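Long-range contacts in glycosyltransferase (PDB 2IUY), which takes part in avilamycin A biosynthesis, probably as a retaining GT4-family glycosyltransferase with the GT-B fold, and binds UDP: residues I22-P26 against V36-M40; M40-E45 against R62-T66; L8-P12 against H91-I96; V50-P56 against L65-G71; A150-S154 against E223-L229. One frame throughout, in Å; residues are numbered along the deposited sequence.

Interaction 1 of 5, residues I22-P26 against V36-M40; sequences ISVPP and VANLM
V24 carries most of the apolar contact, through one methyl. CG1 stands anti to the backbone N (chi1 161°), which drives it against the turn V36-M40 of helix 31-45: it lies 3.5 Å from A37 N and 3.7 Å from A37 CB, with V36 CG1 at 4.1 Å and the terminal CE of selenomethionine M40 at 4.3 Å. V24 therefore sits among three helical side chains, those of V36, A37 and M40. P25 adds a second patch, its ring carbon CB 3.8 Å from A37 CB; the peptide bond between V24 and P25 is cis, and both residues touch A37. Residues 22-26 belong to the long loop between strand 5-9 and helix 31-45 in the N-terminal Rossmann-like domain of a GT-B fold, and the V24 side chain also touches L52 of the central sheet. Polar bonds shape the loop itself. S23 OG donates to P25 O at 2.6 Å, reaching it from 30° out of the carbonyl plane and closing a tight bend, while V24 N is bonded to S58 OG. On the interdomain side the P25 side chain comes within about 7 Å of that of R225, a UDP-binding residue.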
# COMPACT_ATOMS: atom_id res chain seq x y z
N ILE A 22 -9.24 -7.15 -11.46
CA ILE A 22 -9.24 -5.94 -10.64
C ILE A 22 -8.46 -4.89 -11.43
O ILE A 22 -7.46 -5.22 -12.08
CB ILE A 22 -8.62 -6.21 -9.24
CG1 ILE A 22 -9.54 -7.19 -8.43
CG2 ILE A 22 -8.40 -4.87 -8.46
CD1 ILE A 22 -8.92 -7.70 -7.10
N SER A 23 -8.92 -3.66 -11.42
CA SER A 23 -8.25 -2.60 -12.16
C SER A 23 -7.19 -1.84 -11.34
O SER A 23 -7.01 -2.06 -10.13
CB SER A 23 -9.30 -1.63 -12.78
OG SER A 23 -9.88 -0.83 -11.73
N VAL A 24 -6.46 -0.97 -12.02
CA VAL A 24 -5.56 -0.06 -11.39
C VAL A 24 -5.97 1.33 -11.79
O VAL A 24 -5.94 1.66 -12.99
CB VAL A 24 -4.08 -0.34 -11.84
CG1 VAL A 24 -3.15 0.90 -11.56
CG2 VAL A 24 -3.55 -1.58 -11.18
N PRO A 25 -6.39 2.17 -10.83
CA PRO A 25 -6.56 1.87 -9.42
C PRO A 25 -7.78 0.97 -9.24
O PRO A 25 -8.63 0.89 -10.15
CB PRO A 25 -6.78 3.27 -8.79
CG PRO A 25 -7.37 4.06 -9.84
CD PRO A 25 -6.84 3.54 -11.15
N PRO A 26 -7.85 0.26 -8.11
CA PRO A 26 -8.86 -0.77 -8.04
C PRO A 26 -10.24 -0.18 -7.71
O PRO A 26 -10.34 0.90 -7.11
CB PRO A 26 -8.37 -1.64 -6.88
CG PRO A 26 -7.71 -0.67 -5.97
CD PRO A 26 -7.05 0.33 -6.87
N VAL A 36 0.53 0.74 -7.53
CA VAL A 36 0.87 0.79 -8.97
C VAL A 36 0.28 2.04 -9.63
O VAL A 36 0.92 2.65 -10.45
CB VAL A 36 0.38 -0.52 -9.68
CG1 VAL A 36 0.69 -0.49 -11.16
CG2 VAL A 36 1.06 -1.76 -9.04
N ALA A 37 -0.96 2.41 -9.26
CA ALA A 37 -1.62 3.62 -9.72
C ALA A 37 -0.80 4.89 -9.37
O ALA A 37 -0.58 5.74 -10.23
CB ALA A 37 -3.06 3.70 -9.14
N ASN A 38 -0.35 4.98 -8.13
CA ASN A 38 0.36 6.12 -7.62
C ASN A 38 1.78 6.20 -8.23
O ASN A 38 2.26 7.30 -8.61
CB ASN A 38 0.46 6.07 -6.06
CG ASN A 38 -0.85 6.47 -5.39
OD1 ASN A 38 -1.37 7.58 -5.59
ND2 ASN A 38 -1.35 5.58 -4.53
N LEU A 39 2.41 5.03 -8.31
CA LEU A 39 3.69 4.87 -9.03
C LEU A 39 3.60 5.32 -10.49
O LEU A 39 4.43 6.10 -10.98
CB LEU A 39 4.24 3.41 -8.92
CG LEU A 39 5.59 3.22 -9.67
CD1 LEU A 39 6.64 4.29 -9.25
CD2 LEU A 39 6.18 1.85 -9.58
N MSE A 40 2.60 4.79 -11.17
CA MSE A 40 2.36 5.06 -12.57
C MSE A 40 2.19 6.57 -12.85
O MSE A 40 2.65 7.07 -13.86
CB MSE A 40 1.09 4.29 -12.94
CG MSE A 40 0.48 4.66 -14.25
SE MSE A 40 -1.15 3.58 -14.43
CE MSE A 40 -2.39 4.71 -13.38

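Interaction 2 of 5, residues M40-E45 against R62-T66; sequences MDGLLE and RPGLT
Selenium of M40 lies 3.8 Å from CD1 of L65, the two side chains crossing at about a right angle where helix 31-45 lies against strand 65-67, an outermost strand of the parallel Rossmann-like sheet. The turn into that strand is a type II beta turn, R62 to L65, closed by L65 N bonding to R62 O. The extended first two torsions of M40 (chi1 167°, chi2 -178°) carry SE out to both methyls of the leucine. One residue on, the closest approach of D41 to R62 is through its carbonyl: O is 3.3 Å from R62 NH2, but at an angle too poor for a hydrogen bond, and the carboxylate is committed to a salt bridge with R151. L44 fills the middle. Its CB sits 3.7 Å from R62 CZ, over the centre of one face of the guanidinium, while CD1 runs beside the aliphatic part of the arginine, which slides past in the opposite direction, and approaches L65 CB at 4.0 Å. The other methyl, CD2, is pressed onto the backbone of the turn, 3.4 Å from G64 C; the positive phi of G64 suits the third position of this turn. E45 is exposed to solvent. Its carboxylate is hydrogen-bonded to H321 through OE1, and the same oxygen makes a long salt bridge with R62: NH2 lies 3.7 Å from OE1, which is near the guanidinium plane, with the carboxylate turned 34° against it.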
# COMPACT_ATOMS: atom_id res chain seq x y z
N MSE A 40 2.60 4.79 -11.17
CA MSE A 40 2.36 5.06 -12.57
C MSE A 40 2.19 6.57 -12.85
O MSE A 40 2.65 7.07 -13.86
CB MSE A 40 1.09 4.29 -12.94
CG MSE A 40 0.48 4.66 -14.25
SE MSE A 40 -1.15 3.58 -14.43
CE MSE A 40 -2.39 4.71 -13.38
N ASP A 41 1.47 7.27 -11.96
CA ASP A 41 1.22 8.71 -12.09
C ASP A 41 2.55 9.44 -12.02
O ASP A 41 2.81 10.35 -12.80
CB ASP A 41 0.36 9.22 -10.93
CG ASP A 41 -1.09 8.80 -11.03
OD1 ASP A 41 -1.47 8.12 -12.02
OD2 ASP A 41 -1.84 9.16 -10.09
N GLY A 42 3.40 9.04 -11.08
CA GLY A 42 4.78 9.62 -10.97
C GLY A 42 5.59 9.49 -12.27
O GLY A 42 6.15 10.49 -12.76
N LEU A 43 5.67 8.26 -12.80
CA LEU A 43 6.43 7.92 -13.98
C LEU A 43 5.95 8.70 -15.22
O LEU A 43 6.75 9.17 -15.96
CB LEU A 43 6.34 6.40 -14.26
CG LEU A 43 7.08 5.53 -13.23
CD1 LEU A 43 6.73 4.09 -13.42
CD2 LEU A 43 8.65 5.80 -13.31
N LEU A 44 4.63 8.76 -15.42
CA LEU A 44 4.00 9.53 -16.46
C LEU A 44 4.28 11.02 -16.31
O LEU A 44 4.50 11.71 -17.30
CB LEU A 44 2.48 9.25 -16.46
CG LEU A 44 2.01 7.83 -16.88
CD1 LEU A 44 0.48 7.68 -16.61
CD2 LEU A 44 2.39 7.52 -18.37
N GLU A 45 4.24 11.55 -15.07
CA GLU A 45 4.49 12.97 -14.85
C GLU A 45 5.94 13.28 -15.19
O GLU A 45 6.27 14.40 -15.65
CB GLU A 45 4.24 13.36 -13.40
CG GLU A 45 3.60 14.74 -13.21
CD GLU A 45 2.90 14.86 -11.86
OE1 GLU A 45 1.86 14.19 -11.64
OE2 GLU A 45 3.37 15.65 -11.02
N ARG A 62 -4.82 8.76 -19.74
CA ARG A 62 -3.53 9.45 -19.58
C ARG A 62 -2.64 9.27 -20.84
O ARG A 62 -2.52 8.15 -21.36
CB ARG A 62 -2.80 8.94 -18.33
CG ARG A 62 -2.71 9.87 -17.13
CD ARG A 62 -1.55 10.90 -17.23
NE ARG A 62 -0.90 11.15 -15.93
CZ ARG A 62 0.09 12.02 -15.71
NH1 ARG A 62 0.59 12.77 -16.70
NH2 ARG A 62 0.60 12.14 -14.47
N PRO A 63 -2.09 10.38 -21.38
CA PRO A 63 -1.14 10.19 -22.47
C PRO A 63 0.16 9.62 -21.90
O PRO A 63 0.55 9.95 -20.77
CB PRO A 63 -0.92 11.61 -23.03
CG PRO A 63 -2.04 12.47 -22.38
CD PRO A 63 -2.30 11.81 -21.06
N GLY A 64 0.81 8.77 -22.68
CA GLY A 64 1.95 8.01 -22.20
C GLY A 64 1.55 6.67 -21.59
O GLY A 64 2.39 5.84 -21.38
N LEU A 65 0.26 6.47 -21.33
CA LEU A 65 -0.24 5.23 -20.73
C LEU A 65 -0.90 4.30 -21.76
O LEU A 65 -1.80 4.71 -22.51
CB LEU A 65 -1.19 5.52 -19.54
CG LEU A 65 -1.84 4.28 -18.87
CD1 LEU A 65 -0.79 3.31 -18.20
CD2 LEU A 65 -3.00 4.63 -17.91
N THR A 66 -0.44 3.06 -21.81
CA THR A 66 -1.09 2.03 -22.58
C THR A 66 -1.52 0.91 -21.64
O THR A 66 -0.66 0.33 -20.94
CB THR A 66 -0.12 1.44 -23.65
OG1 THR A 66 0.25 2.44 -24.60
CG2 THR A 66 -0.73 0.24 -24.35

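Interaction 3 of 5, residues L8-P12 against H91-I96; sequences LVNIP and HSGGVI
The imidazole of H91 turns an edge toward 8-12: L8 CD2 lies near the ring plane, 3.7 Å from NE2, and V9 O lies in that plane near the CB end of the side chain. The ring also stacks with H89, and its ND1 is hydrogen-bonded to H112. With chi1 at -67°, CG stands beside the backbone N, so that the ring and the amide both border V9 O. H91 N donates to V9 O at 2.8 Å. Just beyond, the chains almost touch, I11 CA and S92 CA being 3.8 Å apart, and S92 CB meets P12 CD at 4.0 Å. The S92 hydroxyl serves its own loop: OG accepts from V95 N at 3.0 Å, an ST motif, with a weaker bond from G94 N, and is also bonded to D90. Two apolar pairs close the far end. V9 CG1 and I96 CG1 approach tip to tip at 4.0 Å, and P12 CG reaches V95 CG1 at 4.2 Å. The contact carries on the pairing of the parallel strands 5-9 and 87-90 at their C-terminal ends, where Rossmann-like domains commonly form their ligand sites; the I11 side chain is about 7 Å from G30 of the UDP site.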
# COMPACT_ATOMS: atom_id res chain seq x y z
N LEU A 8 4.87 -2.01 -16.32
CA LEU A 8 4.51 -2.12 -14.90
C LEU A 8 3.58 -3.27 -14.77
O LEU A 8 2.50 -3.20 -15.36
CB LEU A 8 3.74 -0.90 -14.39
CG LEU A 8 4.47 0.36 -13.95
CD1 LEU A 8 3.39 1.39 -13.44
CD2 LEU A 8 5.57 0.01 -12.90
N VAL A 9 3.94 -4.29 -13.98
CA VAL A 9 3.16 -5.52 -13.92
C VAL A 9 2.47 -5.51 -12.61
O VAL A 9 3.10 -5.66 -11.56
CB VAL A 9 4.02 -6.86 -14.10
CG1 VAL A 9 3.09 -8.05 -14.38
CG2 VAL A 9 5.02 -6.75 -15.27
N ASN A 10 1.16 -5.28 -12.68
CA ASN A 10 0.29 -5.37 -11.53
C ASN A 10 0.09 -6.83 -11.22
O ASN A 10 0.23 -7.68 -12.10
CB ASN A 10 -1.09 -4.77 -11.89
CG ASN A 10 -2.06 -4.82 -10.75
OD1 ASN A 10 -1.73 -4.44 -9.63
ND2 ASN A 10 -3.29 -5.25 -11.03
N ILE A 11 -0.27 -7.09 -9.96
CA ILE A 11 -0.61 -8.44 -9.48
C ILE A 11 -1.96 -8.84 -10.10
O ILE A 11 -2.99 -8.19 -9.83
CB ILE A 11 -0.70 -8.48 -7.92
CG1 ILE A 11 -0.99 -9.90 -7.43
CG2 ILE A 11 -1.80 -7.49 -7.37
CD1 ILE A 11 -0.81 -10.09 -5.89
N PRO A 12 -1.96 -9.87 -10.99
CA PRO A 12 -3.22 -10.29 -11.68
C PRO A 12 -4.21 -11.04 -10.76
O PRO A 12 -3.94 -12.16 -10.33
CB PRO A 12 -2.73 -11.16 -12.87
CG PRO A 12 -1.25 -11.16 -12.82
CD PRO A 12 -0.79 -10.66 -11.44
N HIS A 91 5.31 -5.93 -9.83
CA HIS A 91 4.66 -5.75 -8.54
C HIS A 91 3.86 -6.97 -8.13
O HIS A 91 3.20 -6.92 -7.13
CB HIS A 91 3.70 -4.54 -8.60
CG HIS A 91 4.42 -3.24 -8.77
ND1 HIS A 91 4.73 -2.42 -7.71
CD2 HIS A 91 4.95 -2.66 -9.87
CE1 HIS A 91 5.37 -1.36 -8.16
NE2 HIS A 91 5.50 -1.47 -9.48
N SER A 92 3.88 -8.04 -8.93
CA SER A 92 3.04 -9.23 -8.71
C SER A 92 3.59 -10.24 -7.68
O SER A 92 2.92 -11.22 -7.40
CB SER A 92 2.86 -9.99 -10.01
OG SER A 92 4.04 -10.69 -10.31
N GLY A 93 4.80 -10.03 -7.17
CA GLY A 93 5.47 -11.02 -6.34
C GLY A 93 6.01 -12.17 -7.15
O GLY A 93 6.17 -13.28 -6.65
N GLY A 94 6.31 -11.93 -8.42
CA GLY A 94 6.99 -12.94 -9.17
C GLY A 94 6.13 -13.93 -9.94
O GLY A 94 6.59 -15.03 -10.26
N VAL A 95 4.91 -13.51 -10.26
CA VAL A 95 4.09 -14.20 -11.27
C VAL A 95 4.83 -14.23 -12.62
O VAL A 95 4.67 -15.13 -13.45
CB VAL A 95 2.75 -13.47 -11.38
CG1 VAL A 95 2.14 -13.56 -12.76
CG2 VAL A 95 1.78 -13.88 -10.28
N ILE A 96 5.66 -13.22 -12.87
CA ILE A 96 6.55 -13.26 -14.03
C ILE A 96 8.02 -13.11 -13.54
O ILE A 96 8.26 -12.85 -12.38
CB ILE A 96 6.10 -12.24 -15.12
CG1 ILE A 96 5.92 -10.83 -14.54
CG2 ILE A 96 4.77 -12.69 -15.76
CD1 ILE A 96 7.19 -10.00 -14.49

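Interaction 4 of 5, residues V50-P56 against L65-G71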
# COMPACT_ATOMS: atom_id res chain seq x y z
N VAL A 50 4.31 4.31 -20.01
CA VAL A 50 3.93 3.22 -19.11
C VAL A 50 2.98 2.23 -19.84
O VAL A 50 2.00 2.65 -20.47
CB VAL A 50 3.32 3.74 -17.76
CG1 VAL A 50 2.80 2.58 -16.89
CG2 VAL A 50 4.35 4.53 -17.01
N PHE A 51 3.36 0.94 -19.82
CA PHE A 51 2.58 -0.16 -20.34
C PHE A 51 2.15 -0.90 -19.08
O PHE A 51 2.99 -1.36 -18.34
CB PHE A 51 3.45 -1.02 -21.31
CG PHE A 51 3.89 -0.25 -22.52
CD1 PHE A 51 3.12 -0.29 -23.70
CD2 PHE A 51 5.01 0.59 -22.46
CE1 PHE A 51 3.50 0.45 -24.80
CE2 PHE A 51 5.42 1.37 -23.56
CZ PHE A 51 4.68 1.29 -24.74
N LEU A 52 0.84 -0.91 -18.81
CA LEU A 52 0.31 -1.49 -17.60
C LEU A 52 -0.15 -2.88 -17.99
O LEU A 52 -0.91 -3.03 -18.94
CB LEU A 52 -0.85 -0.64 -17.00
CG LEU A 52 -1.69 -1.27 -15.89
CD1 LEU A 52 -0.80 -1.42 -14.60
CD2 LEU A 52 -2.98 -0.42 -15.61
N LEU A 53 0.32 -3.88 -17.23
CA LEU A 53 0.02 -5.28 -17.45
C LEU A 53 -0.62 -5.78 -16.18
O LEU A 53 -0.39 -5.22 -15.09
CB LEU A 53 1.32 -6.06 -17.70
CG LEU A 53 1.97 -5.84 -19.05
CD1 LEU A 53 3.42 -5.88 -18.74
CD2 LEU A 53 1.56 -7.03 -19.97
N GLY A 54 -1.44 -6.83 -16.35
CA GLY A 54 -2.09 -7.52 -15.27
C GLY A 54 -3.26 -6.73 -14.74
O GLY A 54 -3.64 -6.93 -13.59
N ALA A 55 -3.80 -5.80 -15.56
CA ALA A 55 -4.96 -4.97 -15.14
C ALA A 55 -5.82 -4.46 -16.34
O ALA A 55 -6.01 -3.24 -16.50
CB ALA A 55 -4.50 -3.81 -14.25
N PRO A 56 -6.30 -5.39 -17.18
CA PRO A 56 -7.02 -5.00 -18.41
C PRO A 56 -8.36 -4.29 -18.03
O PRO A 56 -8.88 -4.49 -16.93
CB PRO A 56 -7.22 -6.31 -19.19
CG PRO A 56 -6.96 -7.43 -18.18
CD PRO A 56 -6.21 -6.86 -17.00
N LEU A 65 0.26 6.47 -21.33
CA LEU A 65 -0.24 5.23 -20.73
C LEU A 65 -0.90 4.30 -21.76
O LEU A 65 -1.80 4.71 -22.51
CB LEU A 65 -1.19 5.52 -19.54
CG LEU A 65 -1.84 4.28 -18.87
CD1 LEU A 65 -0.79 3.31 -18.20
CD2 LEU A 65 -3.00 4.63 -17.91
N THR A 66 -0.44 3.06 -21.81
CA THR A 66 -1.09 2.03 -22.58
C THR A 66 -1.52 0.91 -21.64
O THR A 66 -0.66 0.33 -20.94
CB THR A 66 -0.12 1.44 -23.65
OG1 THR A 66 0.25 2.44 -24.60
CG2 THR A 66 -0.73 0.24 -24.35
N VAL A 67 -2.83 0.64 -21.60
CA VAL A 67 -3.36 -0.52 -20.88
C VAL A 67 -3.34 -1.74 -21.78
O VAL A 67 -4.09 -1.84 -22.74
CB VAL A 67 -4.76 -0.26 -20.17
CG1 VAL A 67 -5.16 -1.42 -19.24
CG2 VAL A 67 -4.67 0.99 -19.32
N VAL A 68 -2.42 -2.66 -21.47
CA VAL A 68 -2.20 -3.88 -22.26
C VAL A 68 -3.30 -4.90 -21.93
O VAL A 68 -3.53 -5.21 -20.74
CB VAL A 68 -0.78 -4.50 -22.01
CG1 VAL A 68 -0.59 -5.80 -22.78
CG2 VAL A 68 0.32 -3.52 -22.37
N PRO A 69 -3.98 -5.41 -22.96
CA PRO A 69 -5.02 -6.42 -22.71
C PRO A 69 -4.51 -7.81 -22.30
O PRO A 69 -4.81 -8.82 -22.95
CB PRO A 69 -5.79 -6.44 -24.05
CG PRO A 69 -4.76 -6.09 -25.06
CD PRO A 69 -3.91 -5.04 -24.38
N ALA A 70 -3.73 -7.85 -21.22
CA ALA A 70 -3.17 -9.10 -20.70
C ALA A 70 -3.43 -9.14 -19.22
O ALA A 70 -2.96 -8.28 -18.47
CB ALA A 70 -1.65 -9.23 -21.02
N GLY A 71 -4.25 -10.11 -18.86
CA GLY A 71 -4.68 -10.33 -17.50
C GLY A 71 -3.92 -11.49 -16.93
O GLY A 71 -3.20 -11.31 -15.96
O HOH W 1 -3.19 -4.69 -18.09
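F51 and T66 share a first torsion of -64°, which swings the ring and OG1 back beside their own backbone N and lays the two side chains along each other, F51 CD1 3.7 Å from T66 CB. V68 CG2 borders the edge of the same ring. L53, with CG also anti to its carbonyl carbon (chi1 -73°), runs beside V68 and brings CD2 to 3.7 Å from V68 CG1. On the face opposite F51, V50 CG1 packs on L65 CD1 at 3.9 Å, and L52 meets L65 and V67. Between the faces the backbones zip together: T66 N to V50 O at 2.8 Å, L52 N to T66 O at 2.9 Å, then V68 N to L52 O. Beyond V68 an inverse gamma turn centred on P69 lifts the chain away. Water 1 bridges the diverging chains, donating to L52 O and to V68 O (2.7 Å) and accepting from A55 N; L52 O thus holds two donors. G54 N to A70 O at 3.0 Å rejoins the chains, and P56 CG rests 3.8 Å from G71 CA. Strands 50-53 and 65-67, inclined at 22°, pair in parallel at one edge of the N-terminal Rossmann-like sheet, with 65-67 outermost.

Interaction 5 of 5, residues A150-S154 against E223-L229; sequences ARYRS and ERRLDLL
Helix 222-231, which carries the UDP-binding R225, is tied to the loop 150-154 by R153 in a salt-bridge network with E223 and D227, one helical turn apart. R153 NH2 gives a nearly straight bond to E223 OE1 at 2.6 Å, and NE one to D227 OD1 at 3.0 Å. Both oxygens lie close to the guanidinium plane, yet the arginine meets each from above its carboxylate plane, 39° out for E223 and 44° for D227. A bend at chi2 (-73°) turns the R153 chain along the helix, and L226 CD1 lies over one guanidinium face, offset toward its rim, 3.5 Å from NH1. L226 CD2 touches both R151 O, at 3.5 Å, and Y152 CD1, at 3.8 Å. Water 2 links the backbones, accepting from R153 N and donating to L226 O at 2.8 Å, in the plane of the Y152 ring at its edge. R225 brings NH1 to 4.0 Å from Y152 CE1, also near the ring plane. E260, another UDP-binding residue, joins these two, salt-bridged to R225 and hydrogen-bonded to Y152 OH. Two carboxylates on one guanidinium would be expected to keep R153 charged and fix its rotation, while E260 ties the loop to the nucleotide site.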
# COMPACT_ATOMS: atom_id res chain seq x y z
N ALA A 150 -2.96 14.20 -5.97
CA ALA A 150 -4.10 14.46 -6.88
C ALA A 150 -5.17 13.39 -6.74
O ALA A 150 -6.31 13.62 -7.05
CB ALA A 150 -3.65 14.59 -8.38
N ARG A 151 -4.80 12.20 -6.30
CA ARG A 151 -5.77 11.11 -6.16
C ARG A 151 -6.52 11.19 -4.83
O ARG A 151 -7.45 10.41 -4.62
CB ARG A 151 -5.09 9.74 -6.28
CG ARG A 151 -4.70 9.36 -7.71
CD ARG A 151 -4.60 7.84 -7.95
NE ARG A 151 -4.10 7.58 -9.31
CZ ARG A 151 -4.83 7.33 -10.41
NH1 ARG A 151 -6.16 7.29 -10.37
NH2 ARG A 151 -4.22 7.13 -11.58
N TYR A 152 -6.09 12.09 -3.95
CA TYR A 152 -6.65 12.19 -2.60
C TYR A 152 -7.26 13.57 -2.36
O TYR A 152 -7.02 14.52 -3.13
CB TYR A 152 -5.62 11.80 -1.50
CG TYR A 152 -5.19 10.36 -1.74
CD1 TYR A 152 -5.89 9.27 -1.18
CD2 TYR A 152 -4.14 10.08 -2.62
CE1 TYR A 152 -5.51 7.95 -1.48
CE2 TYR A 152 -3.77 8.78 -2.92
CZ TYR A 152 -4.45 7.74 -2.35
OH TYR A 152 -4.02 6.48 -2.70
N ARG A 153 -8.04 13.65 -1.28
CA ARG A 153 -8.62 14.91 -0.90
C ARG A 153 -7.53 15.87 -0.42
O ARG A 153 -6.59 15.48 0.31
CB ARG A 153 -9.70 14.74 0.17
CG ARG A 153 -10.88 13.90 -0.21
CD ARG A 153 -11.84 14.58 -1.20
NE ARG A 153 -12.93 13.66 -1.53
CZ ARG A 153 -13.16 13.15 -2.74
NH1 ARG A 153 -12.42 13.52 -3.79
NH2 ARG A 153 -14.18 12.30 -2.92
N SER A 154 -7.70 17.11 -0.81
CA SER A 154 -6.76 18.16 -0.59
C SER A 154 -7.26 19.07 0.51
O SER A 154 -8.42 18.99 0.93
CB SER A 154 -6.58 18.94 -1.89
OG SER A 154 -7.74 19.70 -2.13
N GLU A 223 -15.22 7.08 -4.32
CA GLU A 223 -15.34 8.35 -3.64
C GLU A 223 -15.58 8.27 -2.12
O GLU A 223 -15.13 9.15 -1.40
CB GLU A 223 -16.41 9.21 -4.31
CG GLU A 223 -16.11 9.55 -5.78
CD GLU A 223 -14.86 10.41 -5.93
OE1 GLU A 223 -14.78 11.48 -5.26
OE2 GLU A 223 -13.95 9.99 -6.69
N ARG A 224 -16.28 7.26 -1.63
CA ARG A 224 -16.48 7.16 -0.17
C ARG A 224 -15.16 6.89 0.55
O ARG A 224 -14.86 7.48 1.56
CB ARG A 224 -17.59 6.15 0.24
CG ARG A 224 -17.62 5.96 1.78
CD ARG A 224 -18.95 5.93 2.53
NE ARG A 224 -19.45 4.60 2.48
CZ ARG A 224 -19.91 3.85 3.46
NH1 ARG A 224 -20.06 4.25 4.72
NH2 ARG A 224 -20.28 2.64 3.11
N ARG A 225 -14.38 5.99 0.01
CA ARG A 225 -13.05 5.68 0.49
C ARG A 225 -12.16 6.92 0.79
O ARG A 225 -11.53 7.04 1.85
CB ARG A 225 -12.39 4.82 -0.56
CG ARG A 225 -11.18 4.10 -0.06
CD ARG A 225 -10.30 3.66 -1.21
NE ARG A 225 -9.12 3.05 -0.63
CZ ARG A 225 -7.88 3.50 -0.76
NH1 ARG A 225 -7.61 4.55 -1.54
NH2 ARG A 225 -6.92 2.86 -0.13
N LEU A 226 -12.16 7.85 -0.18
CA LEU A 226 -11.42 9.10 -0.11
C LEU A 226 -11.93 10.03 0.95
O LEU A 226 -11.14 10.61 1.69
CB LEU A 226 -11.54 9.80 -1.45
CG LEU A 226 -10.94 9.16 -2.67
CD1 LEU A 226 -11.04 10.25 -3.75
CD2 LEU A 226 -9.46 8.65 -2.43
N ASP A 227 -13.26 10.20 1.01
CA ASP A 227 -13.86 11.01 2.06
C ASP A 227 -13.58 10.44 3.46
O ASP A 227 -13.26 11.20 4.37
CB ASP A 227 -15.38 11.12 1.87
CG ASP A 227 -15.77 11.90 0.61
OD1 ASP A 227 -15.13 12.94 0.35
OD2 ASP A 227 -16.74 11.49 -0.08
N LEU A 228 -13.70 9.12 3.62
CA LEU A 228 -13.40 8.48 4.92
C LEU A 228 -11.97 8.75 5.37
O LEU A 228 -11.70 9.13 6.51
CB LEU A 228 -13.67 6.96 4.83
CG LEU A 228 -15.14 6.50 4.81
CD1 LEU A 228 -15.21 4.97 4.61
CD2 LEU A 228 -15.86 6.90 6.10
N LEU A 229 -11.04 8.59 4.43
CA LEU A 229 -9.61 8.84 4.68
C LEU A 229 -9.34 10.25 5.22
O LEU A 229 -8.59 10.44 6.19
CB LEU A 229 -8.81 8.62 3.40
CG LEU A 229 -7.88 7.43 3.16
CD1 LEU A 229 -7.66 6.43 4.31
CD2 LEU A 229 -8.13 6.74 1.78
O HOH W 2 -8.71 11.23 0.55

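In the fold
Interactions 1 to 4 lie in the N-terminal Rossmann-like domain. Helix 31-45 serves interactions 1 and 2, which share M40, their centres about 11 Å apart; interactions 2 and 4 share L65 and T66. Interaction 3 spans residues 8 to 96, enclosing the other three in sequence; its strand 5-9 adjoins strand 49-53 of interaction 4, the contact centres about 11 Å apart. Interaction 5 comes later, on helix 222-231 of the second domain, its centre about 15 Å from that of interaction 1 and about 26 Å from that of interaction 3. The D41-R151 salt bridge and packing of R151 on P25 and M40 connect it to helix 31-45, linking the two domains beside the UDP site, to which both contribute residues.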